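PDB 4FD5: arylalkylamine N-Acetyltransferase 2 from Aedes aegypti, which probably catalyses acyl transfer from acyl-coenzyme A to the amine of arylalkylamines such as dopamine and serotonin, as a member of the GNAT acetyltransferase family. Local coordinates for residues E24-T29 / A76-N81; D128-I133 / F164-T169; R134-D139 / K150-S155. All blocks are in the same frame, centred on the assembly; numbering follows the deposited sequence.

Contact 1 of 3, residues E24-T29 / A76-N81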
ATOM      1  N   GLU A  24      12.567  -9.304   0.451  1.00 17.06           N
ATOM      2  CA  GLU A  24      12.503 -10.564   1.178  1.00 19.24           C
ATOM      3  C   GLU A  24      11.542 -10.446   2.372  1.00 19.05           C
ATOM      4  O   GLU A  24      10.708 -11.333   2.577  1.00 18.32           O
ATOM      5  CB  GLU A  24      13.900 -11.009   1.624  1.00 21.73           C
ATOM      6  CG  GLU A  24      13.936 -12.346   2.356  1.00 22.85           C
ATOM      7  CD  GLU A  24      13.460 -13.537   1.521  1.00 26.05           C
ATOM      8  OE1 GLU A  24      13.379 -13.450   0.277  1.00 28.63           O
ATOM      9  OE2 GLU A  24      13.158 -14.582   2.135  1.00 29.72           O
ATOM     10  N   HIS A  25      11.624  -9.341   3.120  1.00 19.05           N
ATOM     11  CA  HIS A  25      10.694  -9.125   4.242  1.00 19.11           C
ATOM     12  C   HIS A  25       9.278  -9.250   3.697  1.00 18.61           C
ATOM     13  O   HIS A  25       8.441  -9.964   4.276  1.00 18.32           O
ATOM     14  CB  HIS A  25      10.929  -7.764   4.921  1.00 16.19           C
ATOM     15  CG  HIS A  25       9.747  -7.234   5.699  1.00 18.51           C
ATOM     16  ND1 HIS A  25       9.512  -7.545   7.025  1.00 21.46           N
ATOM     17  CD2 HIS A  25       8.746  -6.393   5.335  1.00 19.18           C
ATOM     18  CE1 HIS A  25       8.412  -6.924   7.438  1.00 13.62           C
ATOM     19  NE2 HIS A  25       7.932  -6.220   6.433  1.00 19.23           N
ATOM     20  N   LEU A  26       9.016  -8.611   2.555  1.00 17.41           N
ATOM     21  CA  LEU A  26       7.652  -8.634   2.023  1.00 16.46           C
ATOM     22  C   LEU A  26       7.269 -10.075   1.662  1.00 19.68           C
ATOM     23  O   LEU A  26       6.190 -10.559   2.045  1.00 19.73           O
ATOM     24  CB  LEU A  26       7.488  -7.658   0.845  1.00 16.15           C
ATOM     25  CG  LEU A  26       7.687  -6.179   1.230  1.00 16.64           C
ATOM     26  CD1 LEU A  26       7.691  -5.249   0.016  1.00 18.67           C
ATOM     27  CD2 LEU A  26       6.624  -5.722   2.246  1.00 17.76           C
ATOM     28  N   ARG A  27       8.183 -10.790   1.001  1.00 19.03           N
ATOM     29  CA  ARG A  27       7.878 -12.149   0.582  1.00 20.88           C
ATOM     30  C   ARG A  27       7.506 -12.968   1.784  1.00 22.41           C
ATOM     31  O   ARG A  27       6.647 -13.843   1.702  1.00 23.54           O
ATOM     32  CB  ARG A  27       9.087 -12.815  -0.060  1.00 21.24           C
ATOM     33  CG  ARG A  27       9.410 -12.322  -1.426  1.00 22.19           C
ATOM     34  CD  ARG A  27      10.409 -13.266  -2.097  1.00 23.03           C
ATOM     35  NE  ARG A  27      10.952 -12.656  -3.300  1.00 26.69           N
ATOM     36  CZ  ARG A  27      12.120 -12.018  -3.352  1.00 27.49           C
ATOM     37  NH1 ARG A  27      12.888 -11.921  -2.268  1.00 25.43           N
ATOM     38  NH2 ARG A  27      12.530 -11.484  -4.497  1.00 30.60           N
ATOM     39  N   GLN A  28       8.165 -12.690   2.902  1.00 22.12           N
ATOM     40  CA  GLN A  28       8.044 -13.589   4.030  1.00 24.96           C
ATOM     41  C   GLN A  28       6.877 -13.185   4.889  1.00 24.39           C
ATOM     42  O   GLN A  28       6.270 -14.035   5.548  1.00 28.75           O
ATOM     43  CB  GLN A  28       9.321 -13.615   4.868  1.00 26.21           C
ATOM     44  CG  GLN A  28      10.497 -14.293   4.186  1.00 27.31           C
ATOM     45  CD  GLN A  28      10.282 -15.781   3.979  1.00 28.68           C
ATOM     46  OE1 GLN A  28       9.570 -16.436   4.750  1.00 33.55           O
ATOM     47  NE2 GLN A  28      10.893 -16.322   2.933  1.00 29.80           N
ATOM     48  N   THR A  29       6.539 -11.898   4.886  1.00 23.63           N
ATOM     49  CA  THR A  29       5.636 -11.457   5.943  1.00 23.10           C
ATOM     50  C   THR A  29       4.373 -10.806   5.434  1.00 24.35           C
ATOM     51  O   THR A  29       3.371 -10.742   6.157  1.00 23.08           O
ATOM     52  CB  THR A  29       6.317 -10.494   6.960  1.00 23.93           C
ATOM     53  OG1 THR A  29       6.584  -9.237   6.334  1.00 26.72           O
ATOM     54  CG2 THR A  29       7.605 -11.071   7.493  1.00 26.39           C
ATOM     55  N   ALA A  76      12.420  -4.655  10.792  1.00 16.72           N
ATOM     56  CA  ALA A  76      11.299  -4.871  11.708  1.00 17.86           C
ATOM     57  C   ALA A  76       9.997  -4.526  11.010  1.00 17.57           C
ATOM     58  O   ALA A  76       8.949  -5.140  11.268  1.00 16.66           O
ATOM     59  CB  ALA A  76      11.468  -4.053  12.969  1.00 19.49           C
ATOM     60  N   GLY A  77      10.048  -3.532  10.127  1.00 15.23           N
ATOM     61  CA  GLY A  77       8.832  -3.214   9.384  1.00 13.57           C
ATOM     62  C   GLY A  77       9.114  -2.190   8.310  1.00 13.28           C
ATOM     63  O   GLY A  77      10.180  -1.587   8.321  1.00 12.75           O
ATOM     64  N   VAL A  78       8.181  -1.987   7.386  1.00 12.70           N
ATOM     65  CA  VAL A  78       8.353  -0.963   6.352  1.00 12.83           C
ATOM     66  C   VAL A  78       7.049  -0.234   6.013  1.00 12.53           C
ATOM     67  O   VAL A  78       5.949  -0.768   6.169  1.00 13.13           O
ATOM     68  CB  VAL A  78       8.904  -1.557   5.040  1.00 13.15           C
ATOM     69  CG1 VAL A  78      10.313  -2.133   5.265  1.00 15.68           C
ATOM     70  CG2 VAL A  78       7.942  -2.591   4.465  1.00 15.53           C
ATOM     71  N   ALA A  79       7.212   0.986   5.509  1.00 13.24           N
ATOM     72  CA  ALA A  79       6.163   1.697   4.799  1.00 13.14           C
ATOM     73  C   ALA A  79       6.710   1.986   3.417  1.00 13.35           C
ATOM     74  O   ALA A  79       7.626   2.796   3.272  1.00 14.70           O
ATOM     75  CB  ALA A  79       5.836   3.000   5.499  1.00 13.60           C
ATOM     76  N   LEU A  80       6.186   1.294   2.411  1.00 12.98           N
ATOM     77  CA  LEU A  80       6.607   1.564   1.040  1.00 12.13           C
ATOM     78  C   LEU A  80       5.665   2.628   0.517  1.00 12.83           C
ATOM     79  O   LEU A  80       4.434   2.416   0.469  1.00 13.11           O
ATOM     80  CB  LEU A  80       6.546   0.318   0.159  1.00 13.41           C
ATOM     81  CG  LEU A  80       7.832  -0.499   0.064  1.00 18.24           C
ATOM     82  CD1 LEU A  80       8.227  -1.022   1.410  1.00 20.32           C
ATOM     83  CD2 LEU A  80       7.742  -1.620  -0.954  1.00 17.63           C
ATOM     84  N   ASN A  81       6.273   3.743   0.102  1.00 12.09           N
ATOM     85  CA  ASN A  81       5.553   4.936  -0.313  1.00 13.05           C
ATOM     86  C   ASN A  81       5.964   5.335  -1.713  1.00 13.44           C
ATOM     87  O   ASN A  81       7.141   5.245  -2.072  1.00 14.43           O
ATOM     88  CB  ASN A  81       5.857   6.102   0.630  1.00 13.18           C
ATOM     89  CG  ASN A  81       5.555   5.775   2.081  1.00 13.87           C
ATOM     90  OD1 ASN A  81       4.510   5.192   2.394  1.00 15.71           O
ATOM     91  ND2 ASN A  81       6.476   6.116   2.969  1.00 12.55           N
TER
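With CG anti to the backbone N (chi1 158°), the imidazole of His25 leaves helix 19-29 toward strand 75-85, while Leu26, its CG anti to the carbonyl carbon, carries its two methyls to the neighbouring part of the same strand. His25 and Val78 run past one another, pointing opposite ways, and CD2 of the ring comes to 4.0 Å from Val78 CG2. Further toward Ala76 the ring stands obliquely by the backbone, its CE1 4.2 Å from Gly77 CA. Leu26 divides its branches: CD2 packs on Val78 CG2, and CD1 meets Leu80 CD2 tip to tip at 3.8 Å. Val78 CG2 thus meets both the imidazole and a leucine methyl, which lie next to each other on its helix side. The helix crosses the strand steeply, with 106° between their directions. Ala76 and Gly77 form a classic beta bulge opposite Ala68. On the helix, Thr29 OG1 sits over one face of the imidazole, toward its rim, and hydrogen-bonds to His25 O at 2.9 Å. Strand 75-85 therefore offers the buried ring van der Waals contact alone, while a hydrogen bond from NE2 to Ser137 OG on strand 129-138 probably fixes its rotation.

Contact 2 of 3, residues D128-I133 / F164-T169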
ATOM      1  N   ASP A 128      -0.380  19.038  -7.496  1.00 24.18           N
ATOM      2  CA  ASP A 128       0.143  18.397  -8.699  1.00 28.45           C
ATOM      3  C   ASP A 128       0.833  17.076  -8.387  1.00 24.38           C
ATOM      4  O   ASP A 128       1.265  16.355  -9.290  1.00 24.19           O
ATOM      5  CB  ASP A 128       1.110  19.329  -9.444  1.00 28.37           C
ATOM      6  CG  ASP A 128       2.162  19.929  -8.537  1.00 31.89           C
ATOM      7  OD1 ASP A 128       2.524  19.290  -7.525  1.00 33.34           O
ATOM      8  OD2 ASP A 128       2.634  21.048  -8.836  1.00 39.81           O
ATOM      9  N   LYS A 129       0.938  16.760  -7.100  1.00 24.45           N
ATOM     10  CA  LYS A 129       1.555  15.510  -6.682  1.00 21.89           C
ATOM     11  C   LYS A 129       0.994  15.092  -5.329  1.00 19.39           C
ATOM     12  O   LYS A 129       0.574  15.932  -4.529  1.00 19.95           O
ATOM     13  CB  LYS A 129       3.090  15.615  -6.651  1.00 21.64           C
ATOM     14  CG  LYS A 129       3.661  16.425  -5.498  1.00 23.46           C
ATOM     15  CD  LYS A 129       5.191  16.499  -5.570  1.00 25.94           C
ATOM     16  CE  LYS A 129       5.780  17.141  -4.312  1.00 25.85           C
ATOM     17  NZ  LYS A 129       7.254  17.416  -4.396  1.00 30.23           N
ATOM     18  N   ILE A 130       0.956  13.782  -5.107  1.00 18.70           N
ATOM     19  CA  ILE A 130       0.409  13.219  -3.872  1.00 17.95           C
ATOM     20  C   ILE A 130       1.324  12.119  -3.366  1.00 15.27           C
ATOM     21  O   ILE A 130       1.862  11.336  -4.144  1.00 14.94           O
ATOM     22  CB  ILE A 130      -1.008  12.658  -4.100  1.00 16.24           C
ATOM     23  CG1 ILE A 130      -1.998  13.814  -4.298  1.00 19.67           C
ATOM     24  CG2 ILE A 130      -1.456  11.777  -2.915  1.00 16.97           C
ATOM     25  CD1 ILE A 130      -3.428  13.372  -4.604  1.00 21.38           C
ATOM     26  N   PHE A 131       1.472  12.050  -2.046  1.00 14.82           N
ATOM     27  CA  PHE A 131       2.337  11.066  -1.404  1.00 15.55           C
ATOM     28  C   PHE A 131       1.489   9.846  -1.044  1.00 13.84           C
ATOM     29  O   PHE A 131       0.584   9.948  -0.211  1.00 14.99           O
ATOM     30  CB  PHE A 131       2.929  11.711  -0.150  1.00 15.39           C
ATOM     31  CG  PHE A 131       4.023  10.914   0.515  1.00 15.37           C
ATOM     32  CD1 PHE A 131       3.720   9.852   1.351  1.00 13.31           C
ATOM     33  CD2 PHE A 131       5.352  11.285   0.365  1.00 14.85           C
ATOM     34  CE1 PHE A 131       4.737   9.128   1.997  1.00 13.07           C
ATOM     35  CE2 PHE A 131       6.379  10.579   1.009  1.00 15.70           C
ATOM     36  CZ  PHE A 131       6.074   9.499   1.831  1.00 14.99           C
ATOM     37  N   GLU A 132       1.782   8.700  -1.672  1.00 14.00           N
ATOM     38  CA  GLU A 132       0.945   7.508  -1.515  1.00 14.19           C
ATOM     39  C   GLU A 132       1.590   6.411  -0.666  1.00 15.04           C
ATOM     40  O   GLU A 132       2.666   5.901  -1.000  1.00 15.09           O
ATOM     41  CB  GLU A 132       0.543   6.940  -2.893  1.00 14.16           C
ATOM     42  CG  GLU A 132      -0.501   5.829  -2.798  1.00 17.18           C
ATOM     43  CD  GLU A 132      -0.830   5.197  -4.144  1.00 21.81           C
ATOM     44  OE1 GLU A 132       0.012   5.253  -5.082  1.00 20.68           O
ATOM     45  OE2 GLU A 132      -1.940   4.622  -4.250  1.00 27.73           O
ATOM     46  N   ILE A 133       0.916   6.028   0.419  1.00 13.64           N
ATOM     47  CA  ILE A 133       1.368   4.911   1.240  1.00 13.41           C
ATOM     48  C   ILE A 133       0.838   3.651   0.566  1.00 13.16           C
ATOM     49  O   ILE A 133      -0.373   3.464   0.446  1.00 14.46           O
ATOM     50  CB  ILE A 133       0.815   4.996   2.677  1.00 13.61           C
ATOM     51  CG1 ILE A 133       1.253   6.281   3.362  1.00 15.24           C
ATOM     52  CG2 ILE A 133       1.281   3.801   3.516  1.00 15.59           C
ATOM     53  CD1 ILE A 133       0.308   6.711   4.484  1.00 16.61           C
ATOM     54  N   PHE A 164       5.308  17.852   0.182  1.00 21.87           N
ATOM     55  CA  PHE A 164       3.957  17.361  -0.096  1.00 21.26           C
ATOM     56  C   PHE A 164       2.915  17.993   0.815  1.00 20.73           C
ATOM     57  O   PHE A 164       3.196  18.342   1.961  1.00 21.85           O
ATOM     58  CB  PHE A 164       3.887  15.837   0.022  1.00 17.81           C
ATOM     59  CG  PHE A 164       4.627  15.113  -1.056  1.00 19.72           C
ATOM     60  CD1 PHE A 164       5.994  14.915  -0.966  1.00 20.01           C
ATOM     61  CD2 PHE A 164       3.957  14.641  -2.167  1.00 18.85           C
ATOM     62  CE1 PHE A 164       6.673  14.243  -1.961  1.00 21.95           C
ATOM     63  CE2 PHE A 164       4.635  13.968  -3.169  1.00 21.17           C
ATOM     64  CZ  PHE A 164       5.995  13.769  -3.064  1.00 20.34           C
ATOM     65  N   GLN A 165       1.694  18.113   0.298  1.00 20.25           N
ATOM     66  CA  GLN A 165       0.577  18.660   1.050  1.00 22.10           C
ATOM     67  C   GLN A 165      -0.528  17.636   1.267  1.00 19.63           C
ATOM     68  O   GLN A 165      -1.392  17.821   2.118  1.00 18.50           O
ATOM     69  CB  GLN A 165      -0.010  19.862   0.319  1.00 25.02           C
ATOM     70  CG  GLN A 165       0.967  20.994   0.122  1.00 25.99           C
ATOM     71  CD  GLN A 165       0.346  22.128  -0.647  1.00 31.45           C
ATOM     72  OE1 GLN A 165      -0.156  23.081  -0.059  1.00 37.44           O
ATOM     73  NE2 GLN A 165       0.355  22.023  -1.967  1.00 29.93           N
ATOM     74  N   VAL A 166      -0.504  16.569   0.475  1.00 17.70           N
ATOM     75  CA  VAL A 166      -1.545  15.547   0.576  1.00 18.13           C
ATOM     76  C   VAL A 166      -0.957  14.142   0.577  1.00 15.19           C
ATOM     77  O   VAL A 166      -0.085  13.814  -0.236  1.00 15.35           O
ATOM     78  CB  VAL A 166      -2.574  15.683  -0.547  1.00 18.29           C
ATOM     79  CG1 VAL A 166      -3.575  14.522  -0.510  1.00 19.67           C
ATOM     80  CG2 VAL A 166      -3.306  17.022  -0.436  1.00 18.47           C
ATOM     81  N   MET A 167      -1.449  13.309   1.488  1.00 14.92           N
ATOM     82  CA  MET A 167      -1.101  11.893   1.493  1.00 15.17           C
ATOM     83  C   MET A 167      -2.342  11.058   1.221  1.00 15.73           C
ATOM     84  O   MET A 167      -3.454  11.470   1.545  1.00 14.61           O
ATOM     85  CB  MET A 167      -0.523  11.478   2.844  1.00 15.05           C
ATOM     86  CG  MET A 167       0.700  12.264   3.315  1.00 15.51           C
ATOM     87  SD  MET A 167       1.244  11.740   4.948  1.00 16.58           S
ATOM     88  CE  MET A 167       2.200  10.271   4.560  1.00 15.92           C
ATOM     89  N   LYS A 168      -2.130   9.872   0.658  1.00 14.77           N
ATOM     90  CA  LYS A 168      -3.235   9.021   0.210  1.00 15.33           C
ATOM     91  C   LYS A 168      -2.864   7.578   0.466  1.00 15.79           C
ATOM     92  O   LYS A 168      -1.696   7.221   0.365  1.00 15.37           O
ATOM     93  CB  LYS A 168      -3.450   9.243  -1.297  1.00 17.14           C
ATOM     94  CG  LYS A 168      -4.393   8.268  -2.005  1.00 21.18           C
ATOM     95  CD  LYS A 168      -4.382   8.542  -3.515  1.00 23.30           C
ATOM     96  CE  LYS A 168      -5.432   7.720  -4.268  1.00 23.62           C
ATOM     97  NZ  LYS A 168      -4.991   6.322  -4.499  1.00 23.96           N
ATOM     98  N   THR A 169      -3.842   6.739   0.803  1.00 14.80           N
ATOM     99  CA  THR A 169      -3.585   5.305   0.844  1.00 13.62           C
ATOM    100  C   THR A 169      -4.831   4.538   0.403  1.00 16.27           C
ATOM    101  O   THR A 169      -5.952   4.919   0.745  1.00 15.48           O
ATOM    102  CB  THR A 169      -3.099   4.836   2.243  1.00 14.13           C
ATOM    103  OG1 THR A 169      -2.615   3.490   2.173  1.00 16.02           O
ATOM    104  CG2 THR A 169      -4.230   4.898   3.262  1.00 16.61           C
TER
HETATM  105  O   HOH W   1       1.072  17.551  -2.294  1.00 23.28           O
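Phe164 sits between Lys129 and Phe131, which meet opposite faces of its ring. Lys129 starts with CG between its own backbone N and carbonyl carbon (chi1 74°) and then runs fully extended across the ring at about a right angle to the Phe164 side chain. Its CE lies over the ring centre, 3.5 Å from the centroid, in a CH-pi contact, and NZ makes a cation-pi interaction over the same face; the ammonium also has a weak hydrogen bond to Arg162 O. On the other face, Phe131 supplies its CB and the edge of its ring. This T-shaped pair has centroids 5.3 Å apart and planes at 81°.

The backbones beside these rings are neighbouring parallel strands of the central GNAT sheet, joined through helix 147-161 in a beta-alpha-beta crossover. Phe131 N donates to Val166 O at 3.0 Å. Phe131 O then accepts from Lys168 N, and Lys168 O from Ile133 N.

Met167 lies alongside Phe131, and the bend at its chi3 (81°) turns CE to 3.6 Å from Phe131 CD1; the same methyl also reaches Ile133 CD1. On this face too, Thr169 OG1 donates to Ile133 O at 2.8 Å, from a position tilted out of the carbonyl plane. On the other face of the sheet, Ile130 CG2 packs against Lys168 CB at 3.6 Å. Glu132 and Lys168 run side by side there, with a long salt bridge of 3.5 Å between OE2 and NZ; the stronger partners are Arg134 for Glu132 and Asp170 for Lys168, and Asn116 also holds the ammonium. Ahead of the first strand-to-strand bond, a water bridges Lys129 O and Gln165 N.

Contact 3 of 3, residues R134-D139 / K150-S155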
ATOM      1  N   ARG A 134       1.741   2.791   0.108  1.00 11.96           N
ATOM      2  CA  ARG A 134       1.343   1.628  -0.677  1.00 14.16           C
ATOM      3  C   ARG A 134       1.363   0.333   0.105  1.00 15.17           C
ATOM      4  O   ARG A 134       0.464  -0.502  -0.059  1.00 17.24           O
ATOM      5  CB  ARG A 134       2.211   1.504  -1.928  1.00 12.75           C
ATOM      6  CG  ARG A 134       2.001   2.690  -2.836  1.00 13.64           C
ATOM      7  CD  ARG A 134       2.787   2.589  -4.148  1.00 16.36           C
ATOM      8  NE  ARG A 134       2.411   3.721  -4.985  1.00 17.67           N
ATOM      9  CZ  ARG A 134       3.145   4.236  -5.966  1.00 20.19           C
ATOM     10  NH1 ARG A 134       4.322   3.707  -6.285  1.00 17.52           N
ATOM     11  NH2 ARG A 134       2.683   5.289  -6.634  1.00 19.98           N
ATOM     12  N   ILE A 135       2.408   0.147   0.913  1.00 13.08           N
ATOM     13  CA  ILE A 135       2.479  -1.027   1.773  1.00 12.98           C
ATOM     14  C   ILE A 135       2.846  -0.602   3.183  1.00 13.74           C
ATOM     15  O   ILE A 135       3.744   0.214   3.359  1.00 13.66           O
ATOM     16  CB  ILE A 135       3.555  -2.027   1.290  1.00 15.75           C
ATOM     17  CG1 ILE A 135       3.098  -2.684  -0.014  1.00 17.05           C
ATOM     18  CG2 ILE A 135       3.827  -3.075   2.361  1.00 15.30           C
ATOM     19  CD1 ILE A 135       4.069  -3.742  -0.528  1.00 18.90           C
ATOM     20  N   LEU A 136       2.149  -1.145   4.181  1.00 13.69           N
ATOM     21  CA  LEU A 136       2.534  -0.973   5.580  1.00 13.21           C
ATOM     22  C   LEU A 136       2.622  -2.372   6.170  1.00 14.17           C
ATOM     23  O   LEU A 136       1.624  -3.108   6.190  1.00 14.41           O
ATOM     24  CB  LEU A 136       1.484  -0.136   6.326  1.00 14.65           C
ATOM     25  CG  LEU A 136       1.671   0.046   7.834  1.00 14.79           C
ATOM     26  CD1 LEU A 136       2.983   0.756   8.139  1.00 14.79           C
ATOM     27  CD2 LEU A 136       0.493   0.821   8.383  1.00 14.64           C
ATOM     28  N   SER A 137       3.811  -2.735   6.640  1.00 12.91           N
ATOM     29  CA  SER A 137       4.095  -4.126   7.010  1.00 14.43           C
ATOM     30  C   SER A 137       4.978  -4.163   8.254  1.00 15.30           C
ATOM     31  O   SER A 137       5.958  -3.427   8.330  1.00 13.46           O
ATOM     32  CB  SER A 137       4.824  -4.824   5.844  1.00 16.43           C
ATOM     33  OG  SER A 137       5.163  -6.156   6.192  1.00 18.47           O
ATOM     34  N   VAL A 138       4.619  -4.987   9.243  1.00 13.82           N
ATOM     35  CA  VAL A 138       5.444  -5.136  10.438  1.00 15.95           C
ATOM     36  C   VAL A 138       5.617  -6.622  10.724  1.00 15.65           C
ATOM     37  O   VAL A 138       4.634  -7.358  10.800  1.00 18.24           O
ATOM     38  CB  VAL A 138       4.804  -4.450  11.668  1.00 14.39           C
ATOM     39  CG1 VAL A 138       5.670  -4.675  12.935  1.00 14.98           C
ATOM     40  CG2 VAL A 138       4.599  -2.975  11.401  1.00 17.78           C
ATOM     41  N   ASP A 139       6.869  -7.049  10.839  1.00 17.05           N
ATOM     42  CA  ASP A 139       7.239  -8.435  11.114  1.00 17.36           C
ATOM     43  C   ASP A 139       6.612  -8.877  12.445  1.00 18.80           C
ATOM     44  O   ASP A 139       6.627  -8.120  13.415  1.00 18.71           O
ATOM     45  CB  ASP A 139       8.769  -8.535  11.181  1.00 19.08           C
ATOM     46  CG  ASP A 139       9.263  -9.966  11.292  1.00 24.17           C
ATOM     47  OD1 ASP A 139       8.931 -10.634  12.292  1.00 24.35           O
ATOM     48  OD2 ASP A 139       9.999 -10.430  10.386  1.00 22.49           O
ATOM     49  N   LYS A 150       4.094   4.376  14.022  1.00 15.25           N
ATOM     50  CA  LYS A 150       5.322   5.166  13.917  1.00 15.53           C
ATOM     51  C   LYS A 150       5.829   5.258  12.475  1.00 15.18           C
ATOM     52  O   LYS A 150       6.327   6.298  12.061  1.00 14.74           O
ATOM     53  CB  LYS A 150       6.407   4.613  14.826  1.00 16.43           C
ATOM     54  CG  LYS A 150       6.042   4.674  16.309  1.00 21.68           C
ATOM     55  CD  LYS A 150       7.180   4.104  17.163  1.00 25.38           C
ATOM     56  CE  LYS A 150       6.827   4.088  18.646  1.00 28.87           C
ATOM     57  NZ  LYS A 150       6.594   5.463  19.162  1.00 36.21           N
ATOM     58  N   LEU A 151       5.696   4.177  11.718  1.00 14.93           N
ATOM     59  CA  LEU A 151       6.094   4.183  10.314  1.00 13.53           C
ATOM     60  C   LEU A 151       5.292   5.187   9.509  1.00 14.19           C
ATOM     61  O   LEU A 151       5.846   5.884   8.652  1.00 13.05           O
ATOM     62  CB  LEU A 151       5.981   2.777   9.716  1.00 12.26           C
ATOM     63  CG  LEU A 151       7.091   1.811  10.084  1.00 12.33           C
ATOM     64  CD1 LEU A 151       6.677   0.382   9.764  1.00 15.64           C
ATOM     65  CD2 LEU A 151       8.375   2.207   9.340  1.00 14.88           C
ATOM     66  N   ILE A 152       3.994   5.280   9.790  1.00 12.53           N
ATOM     67  CA  ILE A 152       3.188   6.276   9.091  1.00 13.92           C
ATOM     68  C   ILE A 152       3.543   7.701   9.560  1.00 13.73           C
ATOM     69  O   ILE A 152       3.606   8.624   8.760  1.00 14.70           O
ATOM     70  CB  ILE A 152       1.681   5.993   9.259  1.00 14.28           C
ATOM     71  CG1 ILE A 152       1.339   4.620   8.661  1.00 14.33           C
ATOM     72  CG2 ILE A 152       0.877   7.061   8.563  1.00 16.66           C
ATOM     73  CD1 ILE A 152       1.862   4.431   7.238  1.00 16.14           C
ATOM     74  N   GLU A 153       3.787   7.866  10.858  1.00 14.79           N
ATOM     75  CA  GLU A 153       4.218   9.164  11.388  1.00 14.73           C
ATOM     76  C   GLU A 153       5.514   9.648  10.725  1.00 16.24           C
ATOM     77  O   GLU A 153       5.627  10.817  10.330  1.00 16.12           O
ATOM     78  CB  GLU A 153       4.377   9.081  12.903  1.00 17.05           C
ATOM     79  CG  GLU A 153       3.048   8.995  13.642  1.00 18.07           C
ATOM     80  CD  GLU A 153       3.198   8.674  15.119  1.00 25.59           C
ATOM     81  OE1 GLU A 153       4.302   8.286  15.536  1.00 26.71           O
ATOM     82  OE2 GLU A 153       2.197   8.808  15.857  1.00 30.62           O
ATOM     83  N   LYS A 154       6.482   8.741  10.591  1.00 14.22           N
ATOM     84  CA  LYS A 154       7.758   9.046   9.940  1.00 15.94           C
ATOM     85  C   LYS A 154       7.558   9.329   8.451  1.00 17.15           C
ATOM     86  O   LYS A 154       8.241  10.199   7.871  1.00 16.05           O
ATOM     87  CB  LYS A 154       8.763   7.905  10.146  1.00 15.56           C
ATOM     88  CG  LYS A 154       9.210   7.720  11.607  1.00 19.50           C
ATOM     89  CD  LYS A 154      10.170   8.836  12.041  1.00 24.46           C
ATOM     90  CE  LYS A 154      10.766   8.575  13.431  1.00 27.30           C
ATOM     91  NZ  LYS A 154      11.891   9.515  13.730  1.00 32.32           N
ATOM     92  N   SER A 155       6.613   8.609   7.847  1.00 14.53           N
ATOM     93  CA  SER A 155       6.261   8.836   6.449  1.00 12.73           C
ATOM     94  C   SER A 155       5.702  10.240   6.262  1.00 14.36           C
ATOM     95  O   SER A 155       6.052  10.913   5.308  1.00 15.00           O
ATOM     96  CB  SER A 155       5.250   7.788   5.957  1.00 12.98           C
ATOM     97  OG  SER A 155       5.862   6.505   5.899  1.00 12.32           O
TER
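Leu136 fits its forked end against Leu151 and Ile152 on helix 147-161, and this is the close part of the contact. Its CG is anti to the backbone N (chi1 175°), carrying both methyls from the strand to the helix. CD1 comes to 3.9 Å from Leu151 CB and is equally near Ile152 CD1. The other branch, CD2, lies 3.9 Å from Ile152 CG1, where the two side chains cross at about a right angle.

Toward the end of the strand the fit is looser. Val138 points at the helix, yet its CG2 gets no closer than 4.3 Å to Leu151 CD1, and the same Leu151 methyl passes Ser137 O at 4.1 Å. Both Leu136 and Val138 remain partly exposed, whereas Leu151 and Ile152 are buried. Lys150 is exposed beyond this side, though it and Leu151 also touch Phe11 of strand 10-13.

One turn along, Ser155 OG and Ser155 N grip Leu151 O from opposite faces of its carbonyl plane, the hydroxyl at 2.8 Å. That hydroxyl is also hydrogen-bonded to Asn81 of strand 75-85. Strand and helix, at 139° to each other, make up the first half of a beta-alpha-beta crossover; the loop between them, where Arg143 bonds back to Val138 O, carries the GNAT Arg-x-x-Gly-x-Gly signature, which in relatives binds the pyrophosphate of acetyl-CoA.

Contacts 2 and 3 share strand 129-138, and contact 1 uses its antiparallel neighbour 75-85. Contacts 1 and 3 are closest, centres about 9 Å apart: Arg134 N lies 2.7 Å from Leu80 O, and His25 NE2 2.8 Å from Ser137 OG. Contact 3 is nested in the loop closed by contact 2, centres about 15 Å apart; Ile133 CG2 packs on Ile152 CD1 at 3.8 Å, strand against helix. Contacts 1 and 2 touch through Asn81. On strand 75-85, Val78 and Leu80 meet helix 19-29, whereas Ala79 meets Ser155 of helix 147-161 on the opposite face. In GNAT relatives acetyl-CoA binds where the strands corresponding to 129-138 and 166-171 splay, so contacts 2 and 3 probably flank the cofactor site.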